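Local atomic coordinates of NRPS (PDB entry 6NKI), a protein that binds NADPH and belongs to the male sterility family of Rossmann-fold proteins, as part of a nonribosomal peptide synthetase. Residues 24-29 against 35-40; 64-69 against 82-87. All coordinates share one frame; numbering follows the deposited sequence.

Contact 1: 24-29 against 35-40; sequences LFLTGA and THILHQ. With NDP (NADPH dihydro-nicotinamide-adenine-dinucleotide phosphate), chain B.
T35 brings its backbone up against the carbonyl of A29 where the loop after strand 22-27 meets helix 32-43. T35 N lies 3.2 Å from A29 O, but the angle is too poor for a hydrogen bond. The hydroxyl OG1 of T35 instead hydrogen-bonds to NE1 of W75. I37 faces the strand with CG1 beside the backbone N (chi1 -58°), which leaves CG2 anti to that N and turned to L26; I37 CG2 lies 4.0 Å from L26 CD1. L38 follows, and its CD1 lies 3.9 Å from L26 CD2 while its CB also borders that methyl. The fork of L26 thus divides its methyls between two consecutive helix residues, and both pairs meet at a slant. The other branch of L38 reaches the loop, CD2 standing 4.3 Å from A29 CB. G28 has a positive phi of 91°, a conformation that glycine adopts readily, and its CA passes 3.6 Å from O3B of NADPH. This is the glycine-rich turn of a Rossmann dinucleotide site, with the sequence pattern TGxxGxxG. Strand 22-27 is bonded through L26 to strand 47-54 and through F25 to strand 122-125. L38 extends the apolar layer onto V50 and V52, I37 rests on C126, and Q40 packs the helix against helix 276-288.

Contact 2: 64-69 against 82-87; sequences ARIIQA and RLIQVW. With NDP (NADPH dihydro-nicotinamide-adenine-dinucleotide phosphate), chain B.
Of residues 64-69, I66 carries the contact with 82-87, and it does so through its terminal methyl. Its CD1 meets CD1 of I84 end to end at 3.6 Å, while V86 runs past it in the opposite sense, with V86 CG2 3.7 Å from I66 CD1. No polar bond crosses between the two segments. The reach comes from the torsions: I66 holds CG1 between its backbone N and carbonyl carbon (chi1 57°) and then runs straight out. I84 answers with an equally extended chain, its CG1 anti to the backbone N. One residue back along the helix, R65 points its guanidinium at the phosphate on the adenosine ribose of NADPH. NE and NH2 both give weak hydrogen bonds to the one oxygen O1X, NE at 3.3 Å and NH2 at 2.7 Å, with the latter N-H...O angle only 131°. O1X sits oblique to the guanidinium, whereas O3X lies in its plane at the edge. A bend at chi3 turns the group onto this phosphate, where its charge would be expected to offset the anion. R55 also hydrogen-bonds NADPH, and an arginine at this phosphate is consistent with a site made for the phosphorylated dinucleotide. Further out, R65 leans on A56, and I66 also touches T30 and V52, so the helix rests partly on the loop that lines the nucleotide. Strand 84-88 is an outermost strand of the parallel sheet, bonded to strand 47-54 through Q85 and W87. V86 faces V52 and A54 of that neighbour, and on the sheet's other face W87 stacks with Y51 and H102.

Overall arrangement
Contacts 1 and 2 lie in series along the chain, with centres about 10 Å apart, and belong to two successive beta-alpha-beta units of the Rossmann fold. Strand 47-54 ends the first unit and begins the second, and it lies between strands 22-27 and 84-88 in the parallel sheet. The contacts also touch directly: L38 CD2 is 4.0 Å from I84 CD1, joining the apolar layers under the two helices, and F25 CE1 is 3.7 Å from W87 CE3. Both contacts adjoin the adenosine side of NADPH, contact 1 with the glycine-rich turn at its ribose and contact 2 at its ribose phosphate.

Contact 1: 24-29 against 35-40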
ATOM      1  N   LEU A  24      24.512 -10.218  -0.221  1.00125.87           N
ATOM      2  CA  LEU A  24      24.314  -9.353  -1.410  1.00115.45           C
ATOM      3  C   LEU A  24      25.002  -8.005  -1.211  1.00 98.71           C
ATOM      4  O   LEU A  24      25.333  -7.647  -0.074  1.00 96.87           O
ATOM      5  CB  LEU A  24      22.843  -9.239  -1.821  1.00119.79           C
ATOM      6  CG  LEU A  24      21.894  -8.616  -0.806  1.00124.99           C
ATOM      7  CD1 LEU A  24      22.003  -7.106  -0.840  1.00130.26           C
ATOM      8  CD2 LEU A  24      20.471  -9.052  -1.094  1.00126.72           C
ATOM      9  N   PHE A  25      25.209  -7.323  -2.328  1.00 88.68           N
ATOM     10  CA  PHE A  25      25.982  -6.090  -2.434  1.00 88.22           C
ATOM     11  C   PHE A  25      25.092  -4.951  -2.898  1.00 88.75           C
ATOM     12  O   PHE A  25      24.301  -5.096  -3.838  1.00 84.24           O
ATOM     13  CB  PHE A  25      27.213  -6.249  -3.393  1.00 94.17           C
ATOM     14  CG  PHE A  25      27.855  -4.941  -3.787  1.00 93.34           C
ATOM     15  CD1 PHE A  25      28.609  -4.204  -2.873  1.00 93.12           C
ATOM     16  CD2 PHE A  25      27.702  -4.449  -5.077  1.00 92.27           C
ATOM     17  CE1 PHE A  25      29.184  -2.991  -3.238  1.00 93.72           C
ATOM     18  CE2 PHE A  25      28.285  -3.244  -5.458  1.00 93.06           C
ATOM     19  CZ  PHE A  25      29.025  -2.517  -4.540  1.00 95.84           C
ATOM     20  N   LEU A  26      25.257  -3.806  -2.250  1.00 90.12           N
ATOM     21  CA  LEU A  26      24.343  -2.689  -2.409  1.00 90.63           C
ATOM     22  C   LEU A  26      25.125  -1.397  -2.551  1.00 89.20           C
ATOM     23  O   LEU A  26      25.998  -1.109  -1.734  1.00 83.52           O
ATOM     24  CB  LEU A  26      23.411  -2.580  -1.190  1.00 91.76           C
ATOM     25  CG  LEU A  26      22.371  -1.465  -1.140  1.00 87.02           C
ATOM     26  CD1 LEU A  26      21.329  -1.701  -2.222  1.00 85.62           C
ATOM     27  CD2 LEU A  26      21.729  -1.403   0.262  1.00 84.69           C
ATOM     28  N   THR A  27      24.773  -0.606  -3.554  1.00 95.39           N
ATOM     29  CA  THR A  27      25.192   0.785  -3.633  1.00104.94           C
ATOM     30  C   THR A  27      23.994   1.701  -3.388  1.00113.78           C
ATOM     31  O   THR A  27      22.842   1.312  -3.605  1.00127.74           O
ATOM     32  CB  THR A  27      25.839   1.085  -4.992  1.00110.08           C
ATOM     33  OG1 THR A  27      26.196   2.473  -5.050  1.00116.45           O
ATOM     34  CG2 THR A  27      24.908   0.721  -6.138  1.00106.01           C
ATOM     35  N   GLY A  28      24.260   2.909  -2.900  1.00108.27           N
ATOM     36  CA  GLY A  28      23.194   3.881  -2.741  1.00105.43           C
ATOM     37  C   GLY A  28      22.513   3.875  -1.397  1.00 96.89           C
ATOM     38  O   GLY A  28      21.453   4.487  -1.256  1.00 87.49           O
ATOM     39  N   ALA A  29      23.105   3.210  -0.403  1.00 95.66           N
ATOM     40  CA  ALA A  29      22.463   3.044   0.896  1.00 85.98           C
ATOM     41  C   ALA A  29      22.316   4.351   1.660  1.00 83.13           C
ATOM     42  O   ALA A  29      21.483   4.439   2.570  1.00 83.36           O
ATOM     43  CB  ALA A  29      23.256   2.053   1.744  1.00 82.89           C
ATOM     44  N   THR A  35      18.549   3.576   1.587  1.00 73.15           N
ATOM     45  CA  THR A  35      18.520   3.248   3.007  1.00 80.80           C
ATOM     46  C   THR A  35      17.324   2.366   3.350  1.00 77.90           C
ATOM     47  O   THR A  35      17.387   1.586   4.312  1.00 71.00           O
ATOM     48  CB  THR A  35      18.515   4.514   3.869  1.00 84.93           C
ATOM     49  OG1 THR A  35      18.687   4.144   5.244  1.00 85.28           O
ATOM     50  CG2 THR A  35      17.205   5.322   3.707  1.00 78.93           C
ATOM     51  N   HIS A  36      16.233   2.462   2.575  1.00 78.00           N
ATOM     52  CA  HIS A  36      15.079   1.611   2.852  1.00 82.47           C
ATOM     53  C   HIS A  36      15.268   0.207   2.301  1.00 78.23           C
ATOM     54  O   HIS A  36      14.847  -0.779   2.937  1.00 74.57           O
ATOM     55  CB  HIS A  36      13.786   2.232   2.306  1.00 87.12           C
ATOM     56  CG  HIS A  36      13.298   3.390   3.116  1.00 96.59           C
ATOM     57  ND1 HIS A  36      13.572   4.703   2.789  1.00 94.97           N
ATOM     58  CD2 HIS A  36      12.599   3.429   4.275  1.00 94.11           C
ATOM     59  CE1 HIS A  36      13.046   5.501   3.699  1.00 93.19           C
ATOM     60  NE2 HIS A  36      12.452   4.753   4.612  1.00 97.06           N
ATOM     61  N   ILE A  37      15.893   0.102   1.121  1.00 79.21           N
ATOM     62  CA  ILE A  37      16.328  -1.204   0.655  1.00 78.36           C
ATOM     63  C   ILE A  37      17.225  -1.838   1.705  1.00 71.34           C
ATOM     64  O   ILE A  37      17.038  -3.001   2.078  1.00 70.69           O
ATOM     65  CB  ILE A  37      17.028  -1.086  -0.704  1.00 77.92           C
ATOM     66  CG1 ILE A  37      16.090  -0.442  -1.721  1.00 77.13           C
ATOM     67  CG2 ILE A  37      17.496  -2.466  -1.190  1.00 72.61           C
ATOM     68  CD1 ILE A  37      16.809  -0.038  -3.004  1.00 79.79           C
ATOM     69  N   LEU A  38      18.147  -1.053   2.260  1.00 71.61           N
ATOM     70  CA  LEU A  38      19.032  -1.572   3.294  1.00 80.05           C
ATOM     71  C   LEU A  38      18.225  -2.109   4.475  1.00 79.74           C
ATOM     72  O   LEU A  38      18.322  -3.293   4.821  1.00 70.24           O
ATOM     73  CB  LEU A  38      20.029  -0.485   3.721  1.00 79.11           C
ATOM     74  CG  LEU A  38      21.062  -0.991   4.723  1.00 72.10           C
ATOM     75  CD1 LEU A  38      21.890  -2.061   4.057  1.00 78.18           C
ATOM     76  CD2 LEU A  38      21.924   0.095   5.333  1.00 72.99           C
ATOM     77  N   HIS A  39      17.398  -1.245   5.074  1.00 86.51           N
ATOM     78  CA  HIS A  39      16.471  -1.629   6.145  1.00 84.03           C
ATOM     79  C   HIS A  39      15.765  -2.955   5.862  1.00 75.59           C
ATOM     80  O   HIS A  39      15.777  -3.874   6.694  1.00 68.98           O
ATOM     81  CB  HIS A  39      15.446  -0.524   6.313  1.00 86.81           C
ATOM     82  CG  HIS A  39      14.487  -0.758   7.425  1.00 94.43           C
ATOM     83  ND1 HIS A  39      13.223  -0.216   7.436  1.00 93.31           N
ATOM     84  CD2 HIS A  39      14.618  -1.442   8.584  1.00 98.53           C
ATOM     85  CE1 HIS A  39      12.606  -0.584   8.540  1.00 95.07           C
ATOM     86  NE2 HIS A  39      13.433  -1.323   9.258  1.00 96.20           N
ATOM     87  N   GLN A  40      15.167  -3.086   4.675  1.00 74.59           N
ATOM     88  CA  GLN A  40      14.327  -4.254   4.466  1.00 84.94           C
ATOM     89  C   GLN A  40      15.141  -5.510   4.182  1.00 87.64           C
ATOM     90  O   GLN A  40      14.677  -6.615   4.475  1.00 85.92           O
ATOM     91  CB  GLN A  40      13.312  -3.990   3.358  1.00 94.77           C
ATOM     92  CG  GLN A  40      12.286  -2.936   3.708  1.00 99.81           C
ATOM     93  CD  GLN A  40      11.316  -2.684   2.579  1.00103.45           C
ATOM     94  OE1 GLN A  40      11.346  -3.368   1.558  1.00110.87           O
ATOM     95  NE2 GLN A  40      10.486  -1.661   2.732  1.00100.06           N
TER
HETATM   96  PA  NDP B2501      21.239  11.477  -3.437  1.00169.33           P
HETATM   97  O1A NDP B2501      21.204  12.186  -4.760  1.00169.39           O
HETATM   98  O2A NDP B2501      22.274  11.871  -2.417  1.00169.53           O
HETATM   99  O5B NDP B2501      21.206   9.798  -3.585  1.00164.84           O
HETATM  100  C5B NDP B2501      22.104   9.428  -4.572  1.00164.22           C
HETATM  101  C4B NDP B2501      22.968   8.273  -4.060  1.00160.51           C
HETATM  102  O4B NDP B2501      24.071   8.098  -4.991  1.00162.61           O
HETATM  103  C3B NDP B2501      23.503   8.577  -2.670  1.00156.95           C
HETATM  104  O3B NDP B2501      23.557   7.392  -1.948  1.00155.14           O
HETATM  105  C2B NDP B2501      24.980   9.054  -2.910  1.00157.46           C
HETATM  106  O2B NDP B2501      25.850   8.746  -1.910  1.00151.21           O
HETATM  107  C1B NDP B2501      25.298   8.212  -4.240  1.00162.49           C
HETATM  108  N9A NDP B2501      26.349   8.865  -5.100  1.00167.48           N
HETATM  109  C8A NDP B2501      26.300  10.103  -5.782  1.00169.45           C
HETATM  110  N7A NDP B2501      27.438  10.382  -6.469  1.00173.14           N
HETATM  111  C5A NDP B2501      28.266   9.266  -6.216  1.00174.02           C
HETATM  112  C6A NDP B2501      29.574   8.936  -6.634  1.00177.47           C
HETATM  113  N6A NDP B2501      30.297   9.783  -7.448  1.00182.01           N
HETATM  114  N1A NDP B2501      30.174   7.772  -6.242  1.00176.86           N
HETATM  115  C2A NDP B2501      29.415   6.973  -5.429  1.00172.90           C
HETATM  116  N3A NDP B2501      28.179   7.134  -4.957  1.00169.93           N
HETATM  117  C4A NDP B2501      27.605   8.318  -5.369  1.00170.03           C
HETATM  118  O3  NDP B2501      19.753  11.810  -2.726  1.00170.10           O
HETATM  119  PN  NDP B2501      18.562  11.793  -3.819  1.00173.67           P
HETATM  120  O1N NDP B2501      17.257  11.846  -3.125  1.00170.84           O
HETATM  121  O2N NDP B2501      18.862  12.721  -4.978  1.00176.39           O
HETATM  122  O5D NDP B2501      18.448  10.169  -4.697  1.00174.22           O
HETATM  123  C5D NDP B2501      18.260   9.048  -3.827  1.00173.83           C
HETATM  124  C4D NDP B2501      17.253   7.959  -4.442  1.00172.63           C
HETATM  125  O4D NDP B2501      15.929   8.498  -4.569  1.00171.50           O
HETATM  126  C3D NDP B2501      17.674   7.497  -5.868  1.00174.41           C
HETATM  127  O3D NDP B2501      17.900   6.100  -5.851  1.00173.59           O
HETATM  128  C2D NDP B2501      16.497   7.837  -6.825  1.00173.44           C
HETATM  129  O2D NDP B2501      16.067   6.736  -7.605  1.00173.46           O
HETATM  130  C1D NDP B2501      15.372   8.168  -5.881  1.00169.84           C
HETATM  131  N1N NDP B2501      14.551   9.417  -6.252  1.00166.06           N
HETATM  132  C2N NDP B2501      13.981  10.047  -5.188  1.00160.28           C
HETATM  133  C3N NDP B2501      13.261  11.172  -5.311  1.00156.49           C
HETATM  134  C7N NDP B2501      12.710  11.571  -4.036  1.00147.64           C
HETATM  135  O7N NDP B2501      13.289  11.538  -2.955  1.00148.00           O
HETATM  136  N7N NDP B2501      11.388  11.875  -4.080  1.00137.36           N
HETATM  137  C4N NDP B2501      13.034  11.886  -6.652  1.00161.20           C
HETATM  138  C5N NDP B2501      13.553  11.062  -7.796  1.00164.96           C
HETATM  139  C6N NDP B2501      14.261   9.910  -7.595  1.00166.40           C
HETATM  140  P2B NDP B2501      26.280  10.186  -0.791  1.00145.88           P
HETATM  141  O1X NDP B2501      27.084   9.457   0.239  1.00143.47           O
HETATM  142  O2X NDP B2501      27.036  11.140  -1.723  1.00149.17           O
HETATM  143  O3X NDP B2501      24.877  10.560  -0.429  1.00141.66           O

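Contact 2: 64-69 against 82-87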
ATOM      1  N   ALA A  64      29.386   5.545   9.291  1.00108.87           N
ATOM      2  CA  ALA A  64      28.759   6.688   9.944  1.00108.19           C
ATOM      3  C   ALA A  64      27.715   7.347   9.047  1.00106.56           C
ATOM      4  O   ALA A  64      26.617   7.689   9.505  1.00105.42           O
ATOM      5  CB  ALA A  64      29.834   7.687  10.346  1.00109.46           C
ATOM      6  N   ARG A  65      28.035   7.514   7.758  1.00107.03           N
ATOM      7  CA  ARG A  65      27.107   8.153   6.831  1.00108.33           C
ATOM      8  C   ARG A  65      25.883   7.292   6.550  1.00 99.55           C
ATOM      9  O   ARG A  65      24.827   7.820   6.179  1.00 95.78           O
ATOM     10  CB  ARG A  65      27.806   8.484   5.514  1.00119.90           C
ATOM     11  CG  ARG A  65      28.811   9.619   5.560  1.00134.80           C
ATOM     12  CD  ARG A  65      29.401   9.774   4.173  1.00148.26           C
ATOM     13  NE  ARG A  65      28.370  10.134   3.199  1.00156.59           N
ATOM     14  CZ  ARG A  65      28.101  11.376   2.808  1.00168.65           C
ATOM     15  NH1 ARG A  65      28.817  12.394   3.275  1.00175.73           N
ATOM     16  NH2 ARG A  65      27.139  11.597   1.921  1.00167.23           N
ATOM     17  N   ILE A  66      26.007   5.972   6.676  1.00 98.06           N
ATOM     18  CA  ILE A  66      24.851   5.110   6.466  1.00 98.48           C
ATOM     19  C   ILE A  66      24.085   4.856   7.759  1.00 91.03           C
ATOM     20  O   ILE A  66      22.905   4.481   7.702  1.00 83.90           O
ATOM     21  CB  ILE A  66      25.251   3.791   5.774  1.00105.71           C
ATOM     22  CG1 ILE A  66      26.313   3.052   6.572  1.00117.50           C
ATOM     23  CG2 ILE A  66      25.717   4.048   4.348  1.00110.59           C
ATOM     24  CD1 ILE A  66      26.756   1.790   5.937  1.00119.06           C
ATOM     25  N   ILE A  67      24.704   5.094   8.916  1.00 93.51           N
ATOM     26  CA  ILE A  67      23.910   5.231  10.127  1.00 97.71           C
ATOM     27  C   ILE A  67      23.047   6.487  10.040  1.00102.65           C
ATOM     28  O   ILE A  67      21.847   6.452  10.330  1.00 98.41           O
ATOM     29  CB  ILE A  67      24.802   5.257  11.380  1.00 98.52           C
ATOM     30  CG1 ILE A  67      25.809   4.128  11.350  1.00 99.50           C
ATOM     31  CG2 ILE A  67      23.966   5.018  12.622  1.00 98.32           C
ATOM     32  CD1 ILE A  67      25.194   2.845  11.178  1.00 98.29           C
ATOM     33  N   GLN A  68      23.648   7.621   9.630  1.00109.91           N
ATOM     34  CA  GLN A  68      22.899   8.876   9.679  1.00114.21           C
ATOM     35  C   GLN A  68      21.755   8.870   8.688  1.00105.95           C
ATOM     36  O   GLN A  68      20.746   9.547   8.912  1.00102.03           O
ATOM     37  CB  GLN A  68      23.762  10.096   9.377  1.00129.32           C
ATOM     38  CG  GLN A  68      23.867  10.437   7.887  1.00142.05           C
ATOM     39  CD  GLN A  68      24.569  11.757   7.616  1.00156.33           C
ATOM     40  OE1 GLN A  68      25.051  12.418   8.536  1.00157.01           O
ATOM     41  NE2 GLN A  68      24.577  12.174   6.350  1.00162.70           N
ATOM     42  N   ALA A  69      21.897   8.132   7.584  1.00103.06           N
ATOM     43  CA  ALA A  69      20.778   7.980   6.669  1.00 99.90           C
ATOM     44  C   ALA A  69      19.700   7.090   7.266  1.00 96.10           C
ATOM     45  O   ALA A  69      18.528   7.227   6.900  1.00 92.27           O
ATOM     46  CB  ALA A  69      21.260   7.429   5.320  1.00 94.76           C
ATOM     47  N   ARG A  82      26.012  -5.806  13.013  1.00107.80           N
ATOM     48  CA  ARG A  82      26.642  -7.117  12.852  1.00111.88           C
ATOM     49  C   ARG A  82      26.331  -7.778  11.513  1.00104.72           C
ATOM     50  O   ARG A  82      26.885  -8.846  11.228  1.00 98.92           O
ATOM     51  CB  ARG A  82      26.225  -8.062  13.977  1.00117.87           C
ATOM     52  CG  ARG A  82      24.779  -8.519  13.891  1.00120.17           C
ATOM     53  CD  ARG A  82      24.478  -9.467  15.022  1.00124.58           C
ATOM     54  NE  ARG A  82      24.426  -8.772  16.297  1.00128.99           N
ATOM     55  CZ  ARG A  82      24.593  -9.367  17.469  1.00136.46           C
ATOM     56  NH1 ARG A  82      24.877 -10.656  17.521  1.00143.00           N
ATOM     57  NH2 ARG A  82      24.524  -8.666  18.587  1.00138.85           N
ATOM     58  N   LEU A  83      25.462  -7.179  10.698  1.00104.33           N
ATOM     59  CA  LEU A  83      25.098  -7.704   9.387  1.00107.38           C
ATOM     60  C   LEU A  83      25.684  -6.899   8.237  1.00106.75           C
ATOM     61  O   LEU A  83      25.481  -7.254   7.068  1.00 99.79           O
ATOM     62  CB  LEU A  83      23.568  -7.749   9.235  1.00108.28           C
ATOM     63  CG  LEU A  83      22.784  -9.017   9.555  1.00110.09           C
ATOM     64  CD1 LEU A  83      23.159 -10.050   8.539  1.00112.93           C
ATOM     65  CD2 LEU A  83      23.044  -9.533  10.962  1.00112.53           C
ATOM     66  N   ILE A  84      26.408  -5.835   8.529  1.00118.90           N
ATOM     67  CA  ILE A  84      26.767  -4.844   7.529  1.00123.62           C
ATOM     68  C   ILE A  84      28.286  -4.794   7.381  1.00123.45           C
ATOM     69  O   ILE A  84      29.025  -4.836   8.372  1.00124.51           O
ATOM     70  CB  ILE A  84      26.168  -3.476   7.919  1.00126.75           C
ATOM     71  CG1 ILE A  84      26.252  -2.477   6.778  1.00130.29           C
ATOM     72  CG2 ILE A  84      26.828  -2.916   9.159  1.00129.87           C
ATOM     73  CD1 ILE A  84      25.326  -1.299   7.018  1.00135.42           C
ATOM     74  N   GLN A  85      28.750  -4.773   6.135  1.00124.50           N
ATOM     75  CA  GLN A  85      30.156  -4.525   5.844  1.00123.93           C
ATOM     76  C   GLN A  85      30.242  -3.423   4.804  1.00113.99           C
ATOM     77  O   GLN A  85      29.541  -3.459   3.786  1.00110.73           O
ATOM     78  CB  GLN A  85      30.883  -5.783   5.367  1.00131.78           C
ATOM     79  CG  GLN A  85      31.073  -6.796   6.473  1.00138.59           C
ATOM     80  CD  GLN A  85      31.947  -7.962   6.058  1.00146.95           C
ATOM     81  OE1 GLN A  85      32.417  -8.036   4.917  1.00151.08           O
ATOM     82  NE2 GLN A  85      32.165  -8.887   6.985  1.00152.07           N
ATOM     83  N   VAL A  86      31.092  -2.449   5.061  1.00109.69           N
ATOM     84  CA  VAL A  86      31.176  -1.267   4.226  1.00110.62           C
ATOM     85  C   VAL A  86      32.390  -1.406   3.314  1.00113.14           C
ATOM     86  O   VAL A  86      33.492  -1.736   3.772  1.00112.55           O
ATOM     87  CB  VAL A  86      31.254  -0.001   5.093  1.00114.65           C
ATOM     88  CG1 VAL A  86      31.401   1.217   4.235  1.00114.88           C
ATOM     89  CG2 VAL A  86      30.013   0.105   5.949  1.00110.37           C
ATOM     90  N   TRP A  87      32.186  -1.178   2.022  1.00112.66           N
ATOM     91  CA  TRP A  87      33.282  -1.170   1.058  1.00112.92           C
ATOM     92  C   TRP A  87      33.496   0.232   0.528  1.00111.81           C
ATOM     93  O   TRP A  87      32.648   0.734  -0.250  1.00104.47           O
ATOM     94  CB  TRP A  87      33.020  -2.119  -0.107  1.00113.26           C
ATOM     95  CG  TRP A  87      33.070  -3.575   0.198  1.00101.51           C
ATOM     96  CD1 TRP A  87      33.474  -4.176   1.354  1.00106.37           C
ATOM     97  CD2 TRP A  87      32.684  -4.615  -0.685  1.00101.88           C
ATOM     98  NE1 TRP A  87      33.364  -5.542   1.238  1.00103.80           N
ATOM     99  CE2 TRP A  87      32.874  -5.831  -0.009  1.00103.33           C
ATOM    100  CE3 TRP A  87      32.199  -4.636  -1.990  1.00101.45           C
ATOM    101  CZ2 TRP A  87      32.592  -7.045  -0.593  1.00104.37           C
ATOM    102  CZ3 TRP A  87      31.919  -5.846  -2.567  1.00102.42           C
ATOM    103  CH2 TRP A  87      32.117  -7.033  -1.874  1.00103.89           C
TER
HETATM  104  PA  NDP B2501      21.239  11.477  -3.437  1.00169.33           P
HETATM  105  O1A NDP B2501      21.204  12.186  -4.760  1.00169.39           O
HETATM  106  O2A NDP B2501      22.274  11.871  -2.417  1.00169.53           O
HETATM  107  O5B NDP B2501      21.206   9.798  -3.585  1.00164.84           O
HETATM  108  C5B NDP B2501      22.104   9.428  -4.572  1.00164.22           C
HETATM  109  C4B NDP B2501      22.968   8.273  -4.060  1.00160.51           C
HETATM  110  O4B NDP B2501      24.071   8.098  -4.991  1.00162.61           O
HETATM  111  C3B NDP B2501      23.503   8.577  -2.670  1.00156.95           C
HETATM  112  O3B NDP B2501      23.557   7.392  -1.948  1.00155.14           O
HETATM  113  C2B NDP B2501      24.980   9.054  -2.910  1.00157.46           C
HETATM  114  O2B NDP B2501      25.850   8.746  -1.910  1.00151.21           O
HETATM  115  C1B NDP B2501      25.298   8.212  -4.240  1.00162.49           C
HETATM  116  N9A NDP B2501      26.349   8.865  -5.100  1.00167.48           N
HETATM  117  C8A NDP B2501      26.300  10.103  -5.782  1.00169.45           C
HETATM  118  N7A NDP B2501      27.438  10.382  -6.469  1.00173.14           N
HETATM  119  C5A NDP B2501      28.266   9.266  -6.216  1.00174.02           C
HETATM  120  C6A NDP B2501      29.574   8.936  -6.634  1.00177.47           C
HETATM  121  N6A NDP B2501      30.297   9.783  -7.448  1.00182.01           N
HETATM  122  N1A NDP B2501      30.174   7.772  -6.242  1.00176.86           N
HETATM  123  C2A NDP B2501      29.415   6.973  -5.429  1.00172.90           C
HETATM  124  N3A NDP B2501      28.179   7.134  -4.957  1.00169.93           N
HETATM  125  C4A NDP B2501      27.605   8.318  -5.369  1.00170.03           C
HETATM  126  O3  NDP B2501      19.753  11.810  -2.726  1.00170.10           O
HETATM  127  PN  NDP B2501      18.562  11.793  -3.819  1.00173.67           P
HETATM  128  O1N NDP B2501      17.257  11.846  -3.125  1.00170.84           O
HETATM  129  O2N NDP B2501      18.862  12.721  -4.978  1.00176.39           O
HETATM  130  O5D NDP B2501      18.448  10.169  -4.697  1.00174.22           O
HETATM  131  C5D NDP B2501      18.260   9.048  -3.827  1.00173.83           C
HETATM  132  C4D NDP B2501      17.253   7.959  -4.442  1.00172.63           C
HETATM  133  O4D NDP B2501      15.929   8.498  -4.569  1.00171.50           O
HETATM  134  C3D NDP B2501      17.674   7.497  -5.868  1.00174.41           C
HETATM  135  O3D NDP B2501      17.900   6.100  -5.851  1.00173.59           O
HETATM  136  C2D NDP B2501      16.497   7.837  -6.825  1.00173.44           C
HETATM  137  O2D NDP B2501      16.067   6.736  -7.605  1.00173.46           O
HETATM  138  C1D NDP B2501      15.372   8.168  -5.881  1.00169.84           C
HETATM  139  N1N NDP B2501      14.551   9.417  -6.252  1.00166.06           N
HETATM  140  C2N NDP B2501      13.981  10.047  -5.188  1.00160.28           C
HETATM  141  C3N NDP B2501      13.261  11.172  -5.311  1.00156.49           C
HETATM  142  C7N NDP B2501      12.710  11.571  -4.036  1.00147.64           C
HETATM  143  O7N NDP B2501      13.289  11.538  -2.955  1.00148.00           O
HETATM  144  N7N NDP B2501      11.388  11.875  -4.080  1.00137.36           N
HETATM  145  C4N NDP B2501      13.034  11.886  -6.652  1.00161.20           C
HETATM  146  C5N NDP B2501      13.553  11.062  -7.796  1.00164.96           C
HETATM  147  C6N NDP B2501      14.261   9.910  -7.595  1.00166.40           C
HETATM  148  P2B NDP B2501      26.280  10.186  -0.791  1.00145.88           P
HETATM  149  O1X NDP B2501      27.084   9.457   0.239  1.00143.47           O
HETATM  150  O2X NDP B2501      27.036  11.140  -1.723  1.00149.17           O
HETATM  151  O3X NDP B2501      24.877  10.560  -0.429  1.00141.66           O